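Local coordinates for protein pectinesterase 1 (Solanum lycopersicum, PDB 1XG2) that hydrolyses the methyl esters of pectin in the plant cell wall, and may prepare the walls of tomato fruit for softening during ripening, at residues Arg140-Ser146 / Ala160-Cys166; Ser196-Ile202 / Val230-Leu236; Ala289-Ala295 / Tyr311-Leu315. All blocks are in the same frame, centred on the assembly; numbering follows the deposited sequence.

Contact 1: Arg140-Ser146 / Ala160-Cys166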
loop_
_atom_site.group_PDB
_atom_site.type_symbol
_atom_site.label_atom_id
_atom_site.label_comp_id
_atom_site.label_asym_id
_atom_site.label_seq_id
_atom_site.Cartn_x
_atom_site.Cartn_y
_atom_site.Cartn_z
ATOM N N ARG A 140 7.416 -1.701 0.701
ATOM C CA ARG A 140 7.465 -3.158 0.831
ATOM C C ARG A 140 6.977 -3.590 2.211
ATOM O O ARG A 140 7.475 -3.113 3.235
ATOM C CB ARG A 140 8.875 -3.695 0.593
ATOM C CG ARG A 140 9.329 -3.602 -0.851
ATOM C CD ARG A 140 10.824 -3.789 -1.056
ATOM N NE ARG A 140 11.607 -2.729 -0.438
ATOM C CZ ARG A 140 12.895 -2.449 -0.707
ATOM N NH1 ARG A 140 13.583 -3.148 -1.599
ATOM N NH2 ARG A 140 13.481 -1.449 -0.083
ATOM N N GLN A 141 6.034 -4.527 2.209
ATOM C CA GLN A 141 5.327 -4.960 3.413
ATOM C C GLN A 141 5.175 -6.485 3.434
ATOM O O GLN A 141 5.004 -7.118 2.398
ATOM C CB GLN A 141 3.945 -4.297 3.503
ATOM C CG GLN A 141 3.950 -2.796 3.238
ATOM C CD GLN A 141 2.583 -2.136 3.291
ATOM O OE1 GLN A 141 2.424 -1.000 2.820
ATOM N NE2 GLN A 141 1.615 -2.812 3.863
ATOM N N PHE A 142 5.237 -7.042 4.633
ATOM C CA PHE A 142 5.057 -8.462 4.871
ATOM C C PHE A 142 4.051 -8.639 5.998
ATOM O O PHE A 142 4.227 -8.080 7.097
ATOM C CB PHE A 142 6.393 -9.090 5.250
ATOM C CG PHE A 142 6.351 -10.582 5.438
ATOM C CD1 PHE A 142 5.992 -11.427 4.404
ATOM C CD2 PHE A 142 6.707 -11.142 6.661
ATOM C CE1 PHE A 142 5.957 -12.803 4.606
ATOM C CE2 PHE A 142 6.693 -12.526 6.854
ATOM C CZ PHE A 142 6.311 -13.341 5.840
ATOM N N TYR A 143 3.020 -9.426 5.713
ATOM C CA TYR A 143 1.985 -9.799 6.658
ATOM C C TYR A 143 2.083 -11.296 6.912
ATOM O O TYR A 143 2.097 -12.084 5.980
ATOM C CB TYR A 143 0.593 -9.457 6.115
ATOM C CG TYR A 143 0.385 -7.971 6.014
ATOM C CD1 TYR A 143 0.987 -7.230 4.987
ATOM C CD2 TYR A 143 -0.406 -7.295 6.926
ATOM C CE1 TYR A 143 0.808 -5.859 4.887
ATOM C CE2 TYR A 143 -0.581 -5.907 6.838
ATOM C CZ TYR A 143 0.048 -5.201 5.828
ATOM O OH TYR A 143 -0.103 -3.831 5.738
ATOM N N ARG A 144 2.144 -11.668 8.180
ATOM C CA ARG A 144 2.367 -13.046 8.581
ATOM C C ARG A 144 1.469 -13.412 9.748
ATOM O O ARG A 144 1.346 -12.654 10.713
ATOM C CB ARG A 144 3.831 -13.220 8.966
ATOM C CG ARG A 144 4.225 -14.595 9.466
ATOM C CD ARG A 144 4.244 -15.692 8.404
ATOM N NE ARG A 144 4.417 -16.996 9.043
ATOM C CZ ARG A 144 5.036 -18.044 8.509
ATOM N NH1 ARG A 144 5.544 -18.004 7.278
ATOM N NH2 ARG A 144 5.137 -19.163 9.217
ATOM N N ASP A 145 0.880 -14.608 9.674
ATOM C CA ASP A 145 0.109 -15.182 10.771
ATOM C C ASP A 145 -1.000 -14.250 11.277
ATOM O O ASP A 145 -1.294 -14.215 12.467
ATOM C CB ASP A 145 1.041 -15.557 11.925
ATOM C CG ASP A 145 1.952 -16.733 11.595
ATOM O OD1 ASP A 145 2.908 -16.958 12.365
ATOM O OD2 ASP A 145 1.796 -17.480 10.607
ATOM N N SER A 146 -1.605 -13.489 10.367
ATOM C CA SER A 146 -2.537 -12.441 10.762
ATOM C C SER A 146 -3.942 -12.746 10.247
ATOM O O SER A 146 -4.131 -13.576 9.364
ATOM C CB SER A 146 -2.042 -11.077 10.260
ATOM O OG SER A 146 -0.867 -10.664 10.957
ATOM N N ALA A 160 4.258 -3.069 -2.543
ATOM C CA ALA A 160 4.746 -4.389 -2.899
ATOM C C ALA A 160 4.588 -5.187 -1.608
ATOM O O ALA A 160 5.271 -4.917 -0.616
ATOM C CB ALA A 160 6.179 -4.341 -3.338
ATOM N N VAL A 161 3.665 -6.140 -1.615
ATOM C CA VAL A 161 3.202 -6.759 -0.385
ATOM C C VAL A 161 2.935 -8.253 -0.546
ATOM O O VAL A 161 2.298 -8.687 -1.508
ATOM C CB VAL A 161 1.932 -6.028 0.178
ATOM C CG1 VAL A 161 0.777 -6.092 -0.791
ATOM C CG2 VAL A 161 1.518 -6.614 1.517
ATOM N N VAL A 162 3.446 -9.025 0.409
ATOM C CA VAL A 162 3.140 -10.445 0.533
ATOM C C VAL A 162 2.409 -10.752 1.839
ATOM O O VAL A 162 2.849 -10.353 2.925
ATOM C CB VAL A 162 4.426 -11.275 0.464
ATOM C CG1 VAL A 162 4.130 -12.758 0.647
ATOM C CG2 VAL A 162 5.118 -11.020 -0.871
ATOM N N PHE A 163 1.286 -11.447 1.707
ATOM C CA PHE A 163 0.537 -12.030 2.817
ATOM C C PHE A 163 0.870 -13.507 2.853
ATOM O O PHE A 163 0.713 -14.216 1.855
ATOM C CB PHE A 163 -0.969 -11.841 2.630
ATOM C CG PHE A 163 -1.399 -10.412 2.644
ATOM C CD1 PHE A 163 -1.311 -9.642 1.498
ATOM C CD2 PHE A 163 -1.890 -9.827 3.810
ATOM C CE1 PHE A 163 -1.676 -8.313 1.517
ATOM C CE2 PHE A 163 -2.263 -8.501 3.830
ATOM C CZ PHE A 163 -2.166 -7.748 2.686
ATOM N N GLN A 164 1.349 -13.972 3.996
ATOM C CA GLN A 164 1.737 -15.355 4.146
ATOM C C GLN A 164 1.132 -15.945 5.401
ATOM O O GLN A 164 1.291 -15.387 6.473
ATOM C CB GLN A 164 3.254 -15.435 4.213
ATOM C CG GLN A 164 3.833 -16.623 3.550
ATOM C CD GLN A 164 5.342 -16.565 3.533
ATOM O OE1 GLN A 164 5.967 -16.600 4.591
ATOM N NE2 GLN A 164 5.928 -16.455 2.347
ATOM N N LYS A 165 0.455 -17.085 5.264
ATOM C CA LYS A 165 -0.183 -17.756 6.398
ATOM C C LYS A 165 -1.121 -16.827 7.185
ATOM O O LYS A 165 -1.175 -16.853 8.415
ATOM C CB LYS A 165 0.869 -18.399 7.311
ATOM C CG LYS A 165 1.836 -19.312 6.571
ATOM C CD LYS A 165 1.627 -20.772 6.869
ATOM C CE LYS A 165 2.571 -21.670 6.033
ATOM N NZ LYS A 165 3.900 -21.956 6.690
ATOM N N CYS A 166 -1.861 -16.013 6.443
ATOM C CA CYS A 166 -2.913 -15.176 6.999
ATOM C C CYS A 166 -4.269 -15.781 6.688
ATOM O O CYS A 166 -4.418 -16.505 5.714
ATOM C CB CYS A 166 -2.852 -13.770 6.400
ATOM S SG CYS A 166 -1.335 -12.875 6.839
#

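Contact 2: Ser196-Ile202 / Val230-Leu236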
loop_
_atom_site.group_PDB
_atom_site.type_symbol
_atom_site.label_atom_id
_atom_site.label_comp_id
_atom_site.label_asym_id
_atom_site.label_seq_id
_atom_site.Cartn_x
_atom_site.Cartn_y
_atom_site.Cartn_z
ATOM N N SER A 196 0.554 -10.092 -3.327
ATOM C CA SER A 196 0.755 -11.527 -3.427
ATOM C C SER A 196 0.196 -12.162 -2.159
ATOM O O SER A 196 0.527 -11.746 -1.057
ATOM C CB SER A 196 2.245 -11.827 -3.557
ATOM O OG SER A 196 2.498 -13.217 -3.459
ATOM N N ILE A 197 -0.666 -13.158 -2.329
ATOM C CA ILE A 197 -1.291 -13.864 -1.228
ATOM C C ILE A 197 -0.855 -15.327 -1.351
ATOM O O ILE A 197 -1.147 -15.971 -2.354
ATOM C CB ILE A 197 -2.823 -13.723 -1.332
ATOM C CG1 ILE A 197 -3.239 -12.282 -1.025
ATOM C CG2 ILE A 197 -3.574 -14.704 -0.393
ATOM C CD1 ILE A 197 -4.624 -11.941 -1.564
ATOM N N GLN A 198 -0.175 -15.827 -0.331
ATOM C CA GLN A 198 0.508 -17.122 -0.384
ATOM C C GLN A 198 0.314 -17.912 0.897
ATOM O O GLN A 198 0.536 -17.390 1.975
ATOM C CB GLN A 198 2.009 -16.879 -0.585
ATOM C CG GLN A 198 2.799 -18.102 -0.976
ATOM C CD GLN A 198 4.301 -17.828 -1.050
ATOM O OE1 GLN A 198 4.812 -16.931 -0.368
ATOM N NE2 GLN A 198 5.007 -18.619 -1.861
ATOM N N PHE A 199 -0.067 -19.182 0.777
ATOM C CA PHE A 199 -0.307 -20.048 1.944
ATOM C C PHE A 199 -1.331 -19.445 2.906
ATOM O O PHE A 199 -1.224 -19.609 4.118
ATOM C CB PHE A 199 0.976 -20.338 2.725
ATOM C CG PHE A 199 2.169 -20.630 1.873
ATOM C CD1 PHE A 199 3.383 -20.022 2.148
ATOM C CD2 PHE A 199 2.099 -21.530 0.823
ATOM C CE1 PHE A 199 4.500 -20.285 1.370
ATOM C CE2 PHE A 199 3.218 -21.796 0.039
ATOM C CZ PHE A 199 4.419 -21.177 0.322
ATOM N N CYS A 200 -2.333 -18.780 2.351
ATOM C CA CYS A 200 -3.360 -18.133 3.134
ATOM C C CYS A 200 -4.645 -18.956 3.112
ATOM O O CYS A 200 -4.802 -19.893 2.322
ATOM C CB CYS A 200 -3.622 -16.729 2.580
ATOM S SG CYS A 200 -2.299 -15.549 2.989
ATOM N N ASN A 201 -5.547 -18.581 4.006
ATOM C CA ASN A 201 -6.881 -19.133 4.088
ATOM C C ASN A 201 -7.836 -18.037 3.689
ATOM O O ASN A 201 -7.947 -17.067 4.413
ATOM C CB ASN A 201 -7.129 -19.481 5.553
ATOM C CG ASN A 201 -7.776 -20.817 5.748
ATOM O OD1 ASN A 201 -7.498 -21.765 5.021
ATOM N ND2 ASN A 201 -8.615 -20.919 6.795
ATOM N N ILE A 202 -8.517 -18.158 2.550
ATOM C CA ILE A 202 -9.513 -17.160 2.150
ATOM C C ILE A 202 -10.875 -17.779 2.352
ATOM O O ILE A 202 -11.277 -18.688 1.618
ATOM C CB ILE A 202 -9.324 -16.697 0.699
ATOM C CG1 ILE A 202 -7.855 -16.334 0.458
ATOM C CG2 ILE A 202 -10.230 -15.514 0.422
ATOM C CD1 ILE A 202 -7.547 -15.825 -0.938
ATOM N N VAL A 230 -1.765 -11.750 -7.277
ATOM C CA VAL A 230 -1.640 -13.186 -7.440
ATOM C C VAL A 230 -1.981 -13.874 -6.145
ATOM O O VAL A 230 -1.563 -13.449 -5.057
ATOM C CB VAL A 230 -0.234 -13.597 -7.884
ATOM C CG1 VAL A 230 -0.082 -15.107 -7.869
ATOM C CG2 VAL A 230 0.043 -13.059 -9.257
ATOM N N VAL A 231 -2.771 -14.932 -6.272
ATOM C CA VAL A 231 -3.183 -15.735 -5.141
ATOM C C VAL A 231 -2.624 -17.133 -5.399
ATOM O O VAL A 231 -2.981 -17.750 -6.393
ATOM C CB VAL A 231 -4.707 -15.808 -5.027
ATOM C CG1 VAL A 231 -5.102 -16.752 -3.888
ATOM C CG2 VAL A 231 -5.306 -14.409 -4.826
ATOM N N MET A 232 -1.735 -17.609 -4.536
ATOM C CA MET A 232 -1.089 -18.904 -4.772
ATOM C C MET A 232 -0.914 -19.780 -3.545
ATOM O O MET A 232 -0.806 -19.299 -2.423
ATOM C CB MET A 232 0.245 -18.709 -5.501
ATOM C CG MET A 232 1.267 -17.876 -4.831
ATOM S SD MET A 232 2.606 -17.402 -6.010
ATOM C CE MET A 232 3.666 -16.615 -4.863
ATOM N N GLU A 233 -0.907 -21.094 -3.778
ATOM C CA GLU A 233 -0.774 -22.083 -2.729
ATOM C C GLU A 233 -1.664 -21.785 -1.531
ATOM O O GLU A 233 -1.261 -21.960 -0.383
ATOM C CB GLU A 233 0.693 -22.221 -2.303
ATOM C CG GLU A 233 1.585 -22.808 -3.389
ATOM C CD GLU A 233 1.506 -24.341 -3.508
ATOM O OE1 GLU A 233 0.821 -25.019 -2.688
ATOM O OE2 GLU A 233 2.141 -24.878 -4.447
ATOM N N SER A 234 -2.882 -21.346 -1.814
ATOM C CA SER A 234 -3.820 -20.937 -0.780
ATOM C C SER A 234 -5.105 -21.755 -0.841
ATOM O O SER A 234 -5.449 -22.344 -1.876
ATOM C CB SER A 234 -4.166 -19.451 -0.926
ATOM O OG SER A 234 -3.038 -18.624 -0.698
ATOM N N TYR A 235 -5.791 -21.793 0.294
ATOM C CA TYR A 235 -7.100 -22.405 0.395
ATOM C C TYR A 235 -8.139 -21.350 0.097
ATOM O O TYR A 235 -8.143 -20.284 0.710
ATOM C CB TYR A 235 -7.321 -22.986 1.786
ATOM C CG TYR A 235 -8.725 -23.514 2.011
ATOM C CD1 TYR A 235 -9.020 -24.865 1.808
ATOM C CD2 TYR A 235 -9.759 -22.671 2.435
ATOM C CE1 TYR A 235 -10.309 -25.359 2.007
ATOM C CE2 TYR A 235 -11.057 -23.162 2.634
ATOM C CZ TYR A 235 -11.312 -24.509 2.430
ATOM O OH TYR A 235 -12.578 -25.004 2.623
ATOM N N LEU A 236 -9.016 -21.658 -0.850
ATOM C CA LEU A 236 -10.125 -20.790 -1.230
ATOM C C LEU A 236 -11.444 -21.474 -0.871
ATOM O O LEU A 236 -11.749 -22.555 -1.397
ATOM C CB LEU A 236 -10.081 -20.527 -2.735
ATOM C CG LEU A 236 -9.145 -19.406 -3.209
ATOM C CD1 LEU A 236 -7.759 -19.602 -2.692
ATOM C CD2 LEU A 236 -9.129 -19.295 -4.735
#

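Contact 3: Ala289-Ala295 / Tyr311-Leu315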
loop_
_atom_site.group_PDB
_atom_site.type_symbol
_atom_site.label_atom_id
_atom_site.label_comp_id
_atom_site.label_asym_id
_atom_site.label_seq_id
_atom_site.Cartn_x
_atom_site.Cartn_y
_atom_site.Cartn_z
ATOM N N ALA A 289 5.181 -17.876 -11.305
ATOM C CA ALA A 289 4.757 -17.587 -9.939
ATOM C C ALA A 289 5.881 -16.956 -9.109
ATOM O O ALA A 289 5.617 -16.236 -8.135
ATOM C CB ALA A 289 4.273 -18.855 -9.269
ATOM N N MET A 290 7.129 -17.208 -9.507
ATOM C CA MET A 290 8.295 -16.824 -8.700
ATOM C C MET A 290 8.431 -15.315 -8.435
ATOM O O MET A 290 8.872 -14.930 -7.363
ATOM C CB MET A 290 9.599 -17.365 -9.307
ATOM C CG MET A 290 10.127 -18.619 -8.595
ATOM S SD MET A 290 10.825 -18.310 -6.949
ATOM C CE MET A 290 12.149 -17.237 -7.359
ATOM N N PRO A 291 8.080 -14.473 -9.395
ATOM C CA PRO A 291 8.123 -13.016 -9.187
ATOM C C PRO A 291 7.292 -12.508 -8.009
ATOM O O PRO A 291 7.521 -11.382 -7.556
ATOM C CB PRO A 291 7.562 -12.466 -10.491
ATOM C CG PRO A 291 7.845 -13.515 -11.486
ATOM C CD PRO A 291 7.654 -14.804 -10.766
ATOM N N PHE A 292 6.363 -13.331 -7.519
ATOM C CA PHE A 292 5.447 -12.925 -6.458
ATOM C C PHE A 292 5.814 -13.483 -5.093
ATOM O O PHE A 292 5.063 -13.329 -4.143
ATOM C CB PHE A 292 4.015 -13.247 -6.891
ATOM C CG PHE A 292 3.662 -12.602 -8.207
ATOM C CD1 PHE A 292 3.334 -11.250 -8.264
ATOM C CD2 PHE A 292 3.768 -13.307 -9.390
ATOM C CE1 PHE A 292 3.056 -10.629 -9.476
ATOM C CE2 PHE A 292 3.497 -12.699 -10.606
ATOM C CZ PHE A 292 3.137 -11.351 -10.655
ATOM N N THR A 293 7.011 -14.069 -4.995
ATOM C CA THR A 293 7.517 -14.601 -3.732
ATOM C C THR A 293 8.136 -13.494 -2.908
ATOM O O THR A 293 8.394 -12.390 -3.391
ATOM C CB THR A 293 8.572 -15.705 -3.956
ATOM O OG1 THR A 293 9.650 -15.196 -4.749
ATOM C CG2 THR A 293 8.009 -16.857 -4.754
ATOM N N VAL A 294 8.365 -13.789 -1.646
ATOM C CA VAL A 294 8.998 -12.846 -0.728
ATOM C C VAL A 294 10.352 -12.400 -1.284
ATOM O O VAL A 294 10.694 -11.219 -1.248
ATOM C CB VAL A 294 9.173 -13.479 0.638
ATOM C CG1 VAL A 294 10.203 -12.738 1.486
ATOM C CG2 VAL A 294 7.847 -13.565 1.352
ATOM N N ALA A 295 11.106 -13.365 -1.799
ATOM C CA ALA A 295 12.427 -13.099 -2.352
ATOM C C ALA A 295 12.383 -12.077 -3.496
ATOM O O ALA A 295 13.196 -11.164 -3.543
ATOM C CB ALA A 295 13.053 -14.397 -2.827
ATOM N N TYR A 311 9.286 -16.579 7.896
ATOM C CA TYR A 311 8.878 -16.410 6.504
ATOM C C TYR A 311 9.392 -17.537 5.642
ATOM O O TYR A 311 10.436 -18.132 5.929
ATOM C CB TYR A 311 9.347 -15.053 5.924
ATOM C CG TYR A 311 10.854 -14.887 5.831
ATOM C CD1 TYR A 311 11.620 -14.584 6.955
ATOM C CD2 TYR A 311 11.514 -15.041 4.619
ATOM C CE1 TYR A 311 13.004 -14.425 6.871
ATOM C CE2 TYR A 311 12.888 -14.897 4.530
ATOM C CZ TYR A 311 13.630 -14.592 5.644
ATOM O OH TYR A 311 15.003 -14.449 5.529
ATOM N N VAL A 312 8.630 -17.833 4.598
ATOM C CA VAL A 312 9.052 -18.687 3.514
ATOM C C VAL A 312 9.520 -17.776 2.394
ATOM O O VAL A 312 8.787 -16.899 1.939
ATOM C CB VAL A 312 7.898 -19.589 3.037
ATOM C CG1 VAL A 312 8.247 -20.316 1.738
ATOM C CG2 VAL A 312 7.519 -20.575 4.145
ATOM N N ASP A 313 10.742 -18.022 1.930
ATOM C CA ASP A 313 11.392 -17.199 0.921
ATOM C C ASP A 313 10.905 -17.432 -0.517
ATOM O O ASP A 313 10.847 -16.495 -1.330
ATOM C CB ASP A 313 12.898 -17.465 0.979
ATOM C CG ASP A 313 13.694 -16.302 0.495
ATOM O OD1 ASP A 313 13.619 -15.224 1.117
ATOM O OD2 ASP A 313 14.423 -16.359 -0.513
ATOM N N GLY A 314 10.595 -18.686 -0.828
ATOM C CA GLY A 314 10.261 -19.116 -2.173
ATOM C C GLY A 314 8.816 -19.555 -2.336
ATOM O O GLY A 314 7.936 -19.069 -1.626
ATOM N N LEU A 315 8.589 -20.483 -3.272
ATOM C CA LEU A 315 7.245 -20.868 -3.717
ATOM C C LEU A 315 6.482 -21.850 -2.840
ATOM O O LEU A 315 5.253 -21.801 -2.805
ATOM C CB LEU A 315 7.314 -21.490 -5.112
ATOM C CG LEU A 315 7.462 -20.563 -6.305
ATOM C CD1 LEU A 315 7.630 -21.415 -7.560
ATOM C CD2 LEU A 315 6.259 -19.646 -6.447
HETATM O O HOH W 1 7.487 -16.457 -0.846
#

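Contact 1: Arg140-Ser146 / Ala160-Cys166
Tyr143 and Phe163 form an offset stack, ring centroids 4.6 Å apart and planes inclined by 21°. Phe163 CE2 lies over one face of the Tyr143 ring, displaced toward its rim, and Tyr143 CD1 sits in the same way over a face of Phe163. Both side chains hold CG anti to the carbonyl carbon (chi1 -67° and -64°), and this shared posture on neighbouring parallel strands brings the rings together. Val161 CG2 meets the Tyr143 ring obliquely, 3.5 Å from CE1. On the other face of the sheet, Phe142 turns its edge to the amide of Gln164, with CZ 3.5 Å from OE1. The guanidinium of Arg144 has Lys165 CG over the centre of one face, while Gln164 OE1 lies at its edge, accepting a weak bond of 3.1 Å from NH1; the same group makes a salt bridge with Asp145. Backbone bonds join the strands in parallel register, among them Tyr143 N to Val162 O at 2.9 Å, nearly linear, and Gln164 N to Tyr143 O at 2.8 Å. Where the strands end, Ser146 N donates to Cys166 SG (3.6 Å).

The pair illustrates how successive turns of a right-handed parallel beta-helix, the fold of this C-terminal pectinesterase part of the protein, build an internal aromatic stack. On the Phe142 side helix 294-297 packs on the sheet, and Gln164 NE2 bonds to Val312 O and Gln198 OE1. Arg140 reaches Asp118 and also Ser100 of the inhibitor chain. Lys165 NZ comes within 4.0 Å of Arg144 NH2, but Asp145 pairs with the arginine and Asp317 with the lysine, and these carboxylates probably offset the mutual repulsion of the two cations.

Contact 2: Ser196-Ile202 / Val230-Leu236
Ile202 fits its CD1 methyl into a hollow between Val231 CG1, 3.9 Å away, and Leu236 CD1, while Ile197 CD1 lies alongside Val231 CG2. These branched side chains fill the interior of the beta-helix, where Ile197 and Ile202 also touch strand 179-184 of another sheet. Toward the outer surface the bump is Met232: its CG lies between backbone N and carbonyl carbon (chi1 59°), and the extended chain carries CE to Ser196 OG and Gln198 NE2, 3.9 Å from each. Ser196 OG bonds to Phe292 O, and the Gln198 amide to Gln164 through OE1 and to Gly314 O through NE2. At the bend, Phe199 lies alongside Glu233, with CE2 3.5 Å from Glu233 CB, and the Phe199 ring takes CG of its own neighbour Gln198 over the centre of a face. Asn201 OD1 rests 3.5 Å from Tyr235 CB.

Phe199 and Glu233 both adopt left-handed helical backbone angles, which turn each chain from one sheet of the beta-helix into the next, and Ser234 closes the corner. Its OG accepts from Cys200 N (3.1 Å, 165°) and donates to Met232 O (2.9 Å), standing above that carbonyl's plane, while Phe199 N reaches the same oxygen in the plane. With an alanine in place of Ser234, Cys200 N would probably lose its acceptor across the bend and Met232 O one of its two donors. Asn264, from the following turn, bonds to Ser234 N and Val231 O. Ser234 and Asn264 thus take up four backbone groups at the bend, probably lowering the cost of interrupting the ladder.

Contact 3: Ala289-Ala295 / Tyr311-Leu315
Two first torsions bring Thr293 and Leu315 together. In Thr293, OG1 lies between the backbone N and the carbonyl carbon (chi1 57°), which directs it back to donate to Met290 O at 2.7 Å and frees the methyl CG2 to face Leu315 CD2, 3.7 Å away. In Leu315, CG stands anti to the carbonyl carbon (chi1 -78°), and the fork of the side chain spreads over the other segment: CD2 presses on Ala289 CB at 3.5 Å, and CD1 meets Met290 CG at 3.9 Å. Another apolar contact forms farther along, where Val294 CG1 approaches Tyr311 CD2, the side chains crossing at about a right angle; Val294 CG2 rests against the carbonyl oxygen of Val312.

Between these patches the first turn of helix 294-297 meets the backbone of the tail. Thr293 is its N-cap residue, OG1 accepting a weak bond from Lys296 N, just past the segment. Ala295 N donates to Asp313 O (3.2 Å, 154°), in the plane of that carbonyl. Val294 N donates to a water at 2.9 Å, which lies 2.8 Å from Gly314 O and probably bridges the two backbones. The Asp313 carboxylate leans over Ala295 CB, near the start of the helix.

The contact fastens the C-terminal tail to the helical segment that covers the outer face of the beta-helix, where Val294 and Tyr311 both touch Phe142 and Gln164. A threonine hydroxyl, a tail carbonyl and a water together serve amides of the helix's first turn, and the negative charge of Asp313 would probably favour its dipole.

How the contacts relate
From the N terminus, contact 1 closes first, around the turn of beta-helix between Ser146 and Ala160. Contact 2 then closes the longer excursion from Ile202 to Val230, and contact 3 closes last, around residues 296-310. The three follow in series; none nests or crosses. Contacts 1 and 2 share one parallel sheet, strands 160-164 and 194-198 being neighbours, with Phe163 bonded to Ser196 and Gln198 through the backbone. Cys166 and Cys200, a known disulfide pair, are unbonded here, with SG atoms 4.8 Å apart. Contact 3 lies across the sheet's outer face, tied to contact 1 by Gln164 NE2 to Val312 O, and to contact 2 by Ser196 to Phe292 O and Gln198 to Gly314 O.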